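Local coordinates for protein ribonucleoside-diphosphate reductase subunit beta (Bacillus halodurans C-125, PDB 2RCC) that probably supplies the iron-containing small subunit of a class I ribonucleotide reductase, which turns ribonucleoside diphosphates into deoxyribonucleotides for DNA synthesis, at residues V180-G193 and F249-E261. Residues are numbered along the deposited sequence; the frame is centred on the assembly and turned at random. Where two conformers were deposited one is given.
Sequences VYDVILEGLNFYSG and FVKTTLMKAADLE
E261 pushes its carboxylate in where the type II turn L188-Y191 runs into helix 191-202. With CG anti to the backbone N (chi1 -178°) the chain leaves its helix, and a bend at chi2 turns the carboxylate onto the N-cap amide of F190 and the first-turn amide of S192; glutamate has the reach and two acceptor oxygens. OE2 takes S192 N and S192 OG, each at 2.9 Å and from opposite faces of the carboxylate plane; OE1 accepts F190 N at 2.9 Å from above that plane and also pairs with R155 in a salt bridge. Were this residue an alanine, both amides would probably lose this acceptor and R155 this carboxylate, with a gap beside the turn. Next along the helix pair, branched L188 lays CD2 4.1 Å from A257 CB, whose smallness lets I184 CG2 come in to 3.6 Å. Farther along, V180 fits the edge of the F249 ring, its CB 4.0 Å from CE2, while CG2 meets V250 CG2. The axes of 180-187 and 249-261 run near-parallel, at 30°, and approach to 10.6 Å. Helix 172-187 also carries E186, probably an iron ligand as in relatives; this buried helix pairing belongs to the ferritin-like bundle of ribonucleotide reductase small subunits.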
loop_
_atom_site.group_PDB
_atom_site.type_symbol
_atom_site.label_atom_id
_atom_site.label_comp_id
_atom_site.label_asym_id
_atom_site.label_seq_id
_atom_site.Cartn_x
_atom_site.Cartn_y
_atom_site.Cartn_z
ATOM N N VAL A 180 11.339 10.113 -13.286
ATOM C CA VAL A 180 11.048 10.263 -14.722
ATOM C C VAL A 180 10.710 8.908 -15.339
ATOM O O VAL A 180 9.751 8.823 -16.116
ATOM C CB VAL A 180 12.185 10.965 -15.524
ATOM C CG1 VAL A 180 11.866 10.951 -17.059
ATOM C CG2 VAL A 180 12.396 12.428 -15.013
ATOM N N TYR A 181 11.501 7.874 -15.015
ATOM C CA TYR A 181 11.213 6.530 -15.516
ATOM C C TYR A 181 9.844 6.064 -15.014
ATOM O O TYR A 181 9.120 5.434 -15.774
ATOM C CB TYR A 181 12.281 5.506 -15.148
ATOM C CG TYR A 181 13.666 5.849 -15.607
ATOM C CD1 TYR A 181 13.938 6.199 -16.927
ATOM C CD2 TYR A 181 14.712 5.804 -14.725
ATOM C CE1 TYR A 181 15.234 6.517 -17.335
ATOM C CE2 TYR A 181 15.981 6.104 -15.113
ATOM C CZ TYR A 181 16.246 6.474 -16.404
ATOM O OH TYR A 181 17.554 6.772 -16.730
ATOM N N ASP A 182 9.491 6.378 -13.764
ATOM C CA ASP A 182 8.135 6.054 -13.207
ATOM C C ASP A 182 6.974 6.691 -14.023
ATOM O O ASP A 182 5.923 6.066 -14.240
ATOM C CB ASP A 182 7.962 6.502 -11.749
ATOM C CG ASP A 182 8.850 5.769 -10.734
ATOM O OD1 ASP A 182 9.350 4.659 -11.002
ATOM O OD2 ASP A 182 9.039 6.337 -9.611
ATOM N N VAL A 183 7.140 7.951 -14.401
ATOM C CA VAL A 183 6.181 8.673 -15.250
ATOM C C VAL A 183 6.038 7.937 -16.601
ATOM O O VAL A 183 4.941 7.732 -17.071
ATOM C CB VAL A 183 6.586 10.177 -15.432
ATOM C CG1 VAL A 183 5.843 10.837 -16.606
ATOM C CG2 VAL A 183 6.367 10.964 -14.121
ATOM N N ILE A 184 7.161 7.561 -17.216
ATOM C CA ILE A 184 7.149 6.787 -18.464
ATOM C C ILE A 184 6.456 5.446 -18.328
ATOM O O ILE A 184 5.600 5.129 -19.157
ATOM C CB ILE A 184 8.595 6.560 -19.021
ATOM C CG1 ILE A 184 9.151 7.883 -19.567
ATOM C CG2 ILE A 184 8.583 5.493 -20.084
ATOM C CD1 ILE A 184 10.667 7.976 -19.590
ATOM N N LEU A 185 6.760 4.678 -17.265
ATOM C CA LEU A 185 6.182 3.359 -17.096
ATOM C C LEU A 185 4.674 3.374 -16.885
ATOM O O LEU A 185 4.007 2.462 -17.335
ATOM C CB LEU A 185 6.797 2.569 -15.917
ATOM C CG LEU A 185 8.226 2.037 -16.005
ATOM C CD1 LEU A 185 8.472 1.088 -14.832
ATOM C CD2 LEU A 185 8.485 1.324 -17.278
ATOM N N GLU A 186 4.170 4.396 -16.207
ATOM C CA GLU A 186 2.708 4.578 -15.935
ATOM C C GLU A 186 2.007 5.487 -16.920
ATOM O O GLU A 186 0.794 5.450 -17.044
ATOM C CB GLU A 186 2.551 5.277 -14.601
ATOM C CG GLU A 186 3.192 4.565 -13.441
ATOM C CD GLU A 186 2.256 3.813 -12.509
ATOM O OE1 GLU A 186 1.083 3.557 -12.840
ATOM O OE2 GLU A 186 2.737 3.505 -11.384
ATOM N N GLY A 187 2.764 6.363 -17.582
ATOM C CA GLY A 187 2.176 7.371 -18.452
ATOM C C GLY A 187 2.398 7.240 -19.934
ATOM O O GLY A 187 1.886 8.057 -20.684
ATOM N N LEU A 188 3.104 6.211 -20.371
ATOM C CA LEU A 188 3.419 6.056 -21.806
ATOM C C LEU A 188 3.548 4.595 -22.242
ATOM O O LEU A 188 2.917 4.225 -23.233
ATOM C CB LEU A 188 4.675 6.859 -22.145
ATOM C CG LEU A 188 5.217 6.889 -23.597
ATOM C CD1 LEU A 188 4.207 7.364 -24.591
ATOM C CD2 LEU A 188 6.431 7.821 -23.651
ATOM N N ASN A 189 4.335 3.780 -21.521
ATOM C CA ASN A 189 4.490 2.344 -21.819
ATOM C C ASN A 189 3.174 1.634 -21.882
ATOM O O ASN A 189 2.333 1.854 -21.046
ATOM C CB ASN A 189 5.376 1.622 -20.793
ATOM C CG ASN A 189 6.821 1.977 -20.953
ATOM O OD1 ASN A 189 7.141 2.938 -21.652
ATOM N ND2 ASN A 189 7.699 1.223 -20.328
ATOM N N PHE A 190 3.007 0.821 -22.917
ATOM C CA PHE A 190 1.778 0.083 -23.201
ATOM C C PHE A 190 0.540 0.917 -23.516
ATOM O O PHE A 190 -0.494 0.336 -23.725
ATOM C CB PHE A 190 1.476 -0.986 -22.128
ATOM C CG PHE A 190 2.593 -1.943 -21.938
ATOM C CD1 PHE A 190 3.021 -2.737 -22.994
ATOM C CD2 PHE A 190 3.248 -2.039 -20.714
ATOM C CE1 PHE A 190 4.094 -3.595 -22.844
ATOM C CE2 PHE A 190 4.301 -2.899 -20.555
ATOM C CZ PHE A 190 4.737 -3.677 -21.611
ATOM N N TYR A 191 0.657 2.230 -23.690
ATOM C CA TYR A 191 -0.497 3.023 -24.104
ATOM C C TYR A 191 -0.991 2.607 -25.485
ATOM O O TYR A 191 -2.175 2.739 -25.706
ATOM C CB TYR A 191 -0.260 4.539 -23.962
ATOM C CG TYR A 191 -0.508 5.013 -22.520
ATOM C CD1 TYR A 191 0.042 4.339 -21.422
ATOM C CD2 TYR A 191 -1.288 6.141 -22.257
ATOM C CE1 TYR A 191 -0.196 4.775 -20.091
ATOM C CE2 TYR A 191 -1.534 6.570 -20.931
ATOM C CZ TYR A 191 -0.981 5.892 -19.860
ATOM O OH TYR A 191 -1.216 6.332 -18.548
ATOM N N SER A 192 -0.119 2.104 -26.394
ATOM C CA SER A 192 -0.553 1.524 -27.687
ATOM C C SER A 192 -1.436 0.325 -27.469
ATOM O O SER A 192 -2.421 0.110 -28.182
ATOM C CB SER A 192 0.619 0.997 -28.517
ATOM O OG SER A 192 1.535 2.008 -28.810
ATOM N N GLY A 193 -1.039 -0.497 -26.493
ATOM C CA GLY A 193 -1.748 -1.702 -26.152
ATOM C C GLY A 193 -3.085 -1.404 -25.531
ATOM O O GLY A 193 -4.051 -2.033 -25.873
ATOM N N PHE A 249 17.904 15.647 -20.373
ATOM C CA PHE A 249 17.597 14.298 -19.852
ATOM C C PHE A 249 16.116 13.866 -20.042
ATOM O O PHE A 249 15.822 12.755 -20.521
ATOM C CB PHE A 249 17.960 14.175 -18.360
ATOM C CG PHE A 249 17.553 12.845 -17.759
ATOM C CD1 PHE A 249 18.371 11.735 -17.921
ATOM C CD2 PHE A 249 16.348 12.688 -17.086
ATOM C CE1 PHE A 249 18.020 10.508 -17.416
ATOM C CE2 PHE A 249 15.979 11.447 -16.572
ATOM C CZ PHE A 249 16.819 10.360 -16.730
ATOM N N VAL A 250 15.188 14.728 -19.642
ATOM C CA VAL A 250 13.759 14.450 -19.770
ATOM C C VAL A 250 13.359 14.322 -21.252
ATOM O O VAL A 250 12.673 13.381 -21.627
ATOM C CB VAL A 250 12.922 15.526 -19.043
ATOM C CG1 VAL A 250 11.415 15.365 -19.315
ATOM C CG2 VAL A 250 13.186 15.440 -17.552
ATOM N N LYS A 251 13.836 15.236 -22.085
ATOM C CA LYS A 251 13.495 15.214 -23.510
ATOM C C LYS A 251 14.034 13.917 -24.147
ATOM O O LYS A 251 13.294 13.187 -24.769
ATOM C CB LYS A 251 14.019 16.488 -24.212
ATOM C CG LYS A 251 13.258 16.848 -25.476
ATOM C CD LYS A 251 13.669 18.196 -26.089
ATOM C CE LYS A 251 15.065 18.161 -26.712
ATOM N NZ LYS A 251 15.316 19.330 -27.626
ATOM N N THR A 252 15.308 13.630 -23.938
ATOM C CA THR A 252 15.950 12.429 -24.450
ATOM C C THR A 252 15.301 11.122 -23.985
ATOM O O THR A 252 15.051 10.207 -24.800
ATOM C CB THR A 252 17.434 12.444 -24.035
ATOM O OG1 THR A 252 18.073 13.519 -24.713
ATOM C CG2 THR A 252 18.130 11.145 -24.429
ATOM N N THR A 253 15.007 11.045 -22.688
ATOM C CA THR A 253 14.401 9.855 -22.096
ATOM C C THR A 253 12.979 9.631 -22.626
ATOM O O THR A 253 12.637 8.501 -22.977
ATOM C CB THR A 253 14.475 9.913 -20.557
ATOM O OG1 THR A 253 15.842 10.144 -20.195
ATOM C CG2 THR A 253 13.981 8.604 -19.932
ATOM N N LEU A 254 12.171 10.698 -22.696
ATOM C CA LEU A 254 10.837 10.607 -23.311
ATOM C C LEU A 254 10.883 10.203 -24.784
ATOM O O LEU A 254 10.077 9.392 -25.216
ATOM C CB LEU A 254 10.072 11.925 -23.177
ATOM C CG LEU A 254 9.570 12.265 -21.768
ATOM C CD1 LEU A 254 9.077 13.698 -21.742
ATOM C CD2 LEU A 254 8.510 11.293 -21.290
HETATM N N MSE A 255 11.838 10.737 -25.546
HETATM C CA MSE A 255 11.970 10.358 -26.965
HETATM C C MSE A 255 12.385 8.909 -27.149
HETATM O O MSE A 255 11.862 8.230 -28.027
HETATM C CB MSE A 255 12.970 11.256 -27.698
HETATM C CG MSE A 255 12.533 12.703 -27.818
HETATM SE SE MSE A 255 13.883 13.901 -28.554
HETATM C CE MSE A 255 15.571 13.047 -28.164
ATOM N N LYS A 256 13.321 8.431 -26.331
ATOM C CA LYS A 256 13.754 7.019 -26.388
ATOM C C LYS A 256 12.611 6.098 -26.021
ATOM O O LYS A 256 12.405 5.055 -26.663
ATOM C CB LYS A 256 14.947 6.783 -25.452
ATOM C CG LYS A 256 15.565 5.394 -25.546
ATOM N N ALA A 257 11.869 6.492 -24.976
ATOM C CA ALA A 257 10.711 5.773 -24.533
ATOM C C ALA A 257 9.581 5.746 -25.606
ATOM O O ALA A 257 8.981 4.709 -25.827
ATOM C CB ALA A 257 10.221 6.369 -23.225
ATOM N N ALA A 258 9.304 6.880 -26.234
ATOM C CA ALA A 258 8.345 6.982 -27.351
ATOM C C ALA A 258 8.755 6.060 -28.516
ATOM O O ALA A 258 7.924 5.368 -29.074
ATOM C CB ALA A 258 8.248 8.413 -27.837
ATOM N N ASP A 259 10.034 6.068 -28.879
ATOM C CA ASP A 259 10.563 5.182 -29.913
ATOM C C ASP A 259 10.393 3.703 -29.559
ATOM O O ASP A 259 10.012 2.909 -30.416
ATOM C CB ASP A 259 12.056 5.454 -30.179
ATOM C CG ASP A 259 12.319 6.778 -30.875
ATOM O OD1 ASP A 259 11.377 7.381 -31.410
ATOM O OD2 ASP A 259 13.499 7.227 -30.876
ATOM N N LEU A 260 10.669 3.332 -28.301
ATOM C CA LEU A 260 10.500 1.948 -27.847
ATOM C C LEU A 260 9.042 1.531 -27.899
ATOM O O LEU A 260 8.749 0.419 -28.292
ATOM C CB LEU A 260 11.056 1.725 -26.427
ATOM C CG LEU A 260 12.586 1.638 -26.337
ATOM C CD1 LEU A 260 13.083 1.780 -24.891
ATOM C CD2 LEU A 260 13.081 0.341 -26.954
ATOM N N GLU A 261 8.139 2.424 -27.517
ATOM C CA GLU A 261 6.694 2.128 -27.590
ATOM C C GLU A 261 6.275 1.884 -29.034
ATOM O O GLU A 261 5.585 0.916 -29.304
ATOM C CB GLU A 261 5.888 3.256 -26.937
ATOM C CG GLU A 261 4.368 3.046 -26.890
ATOM C CD GLU A 261 3.908 1.846 -26.086
ATOM O OE1 GLU A 261 4.658 1.279 -25.278
ATOM O OE2 GLU A 261 2.751 1.454 -26.256
HETATM O O HOH W 1 8.727 3.000 -23.546
#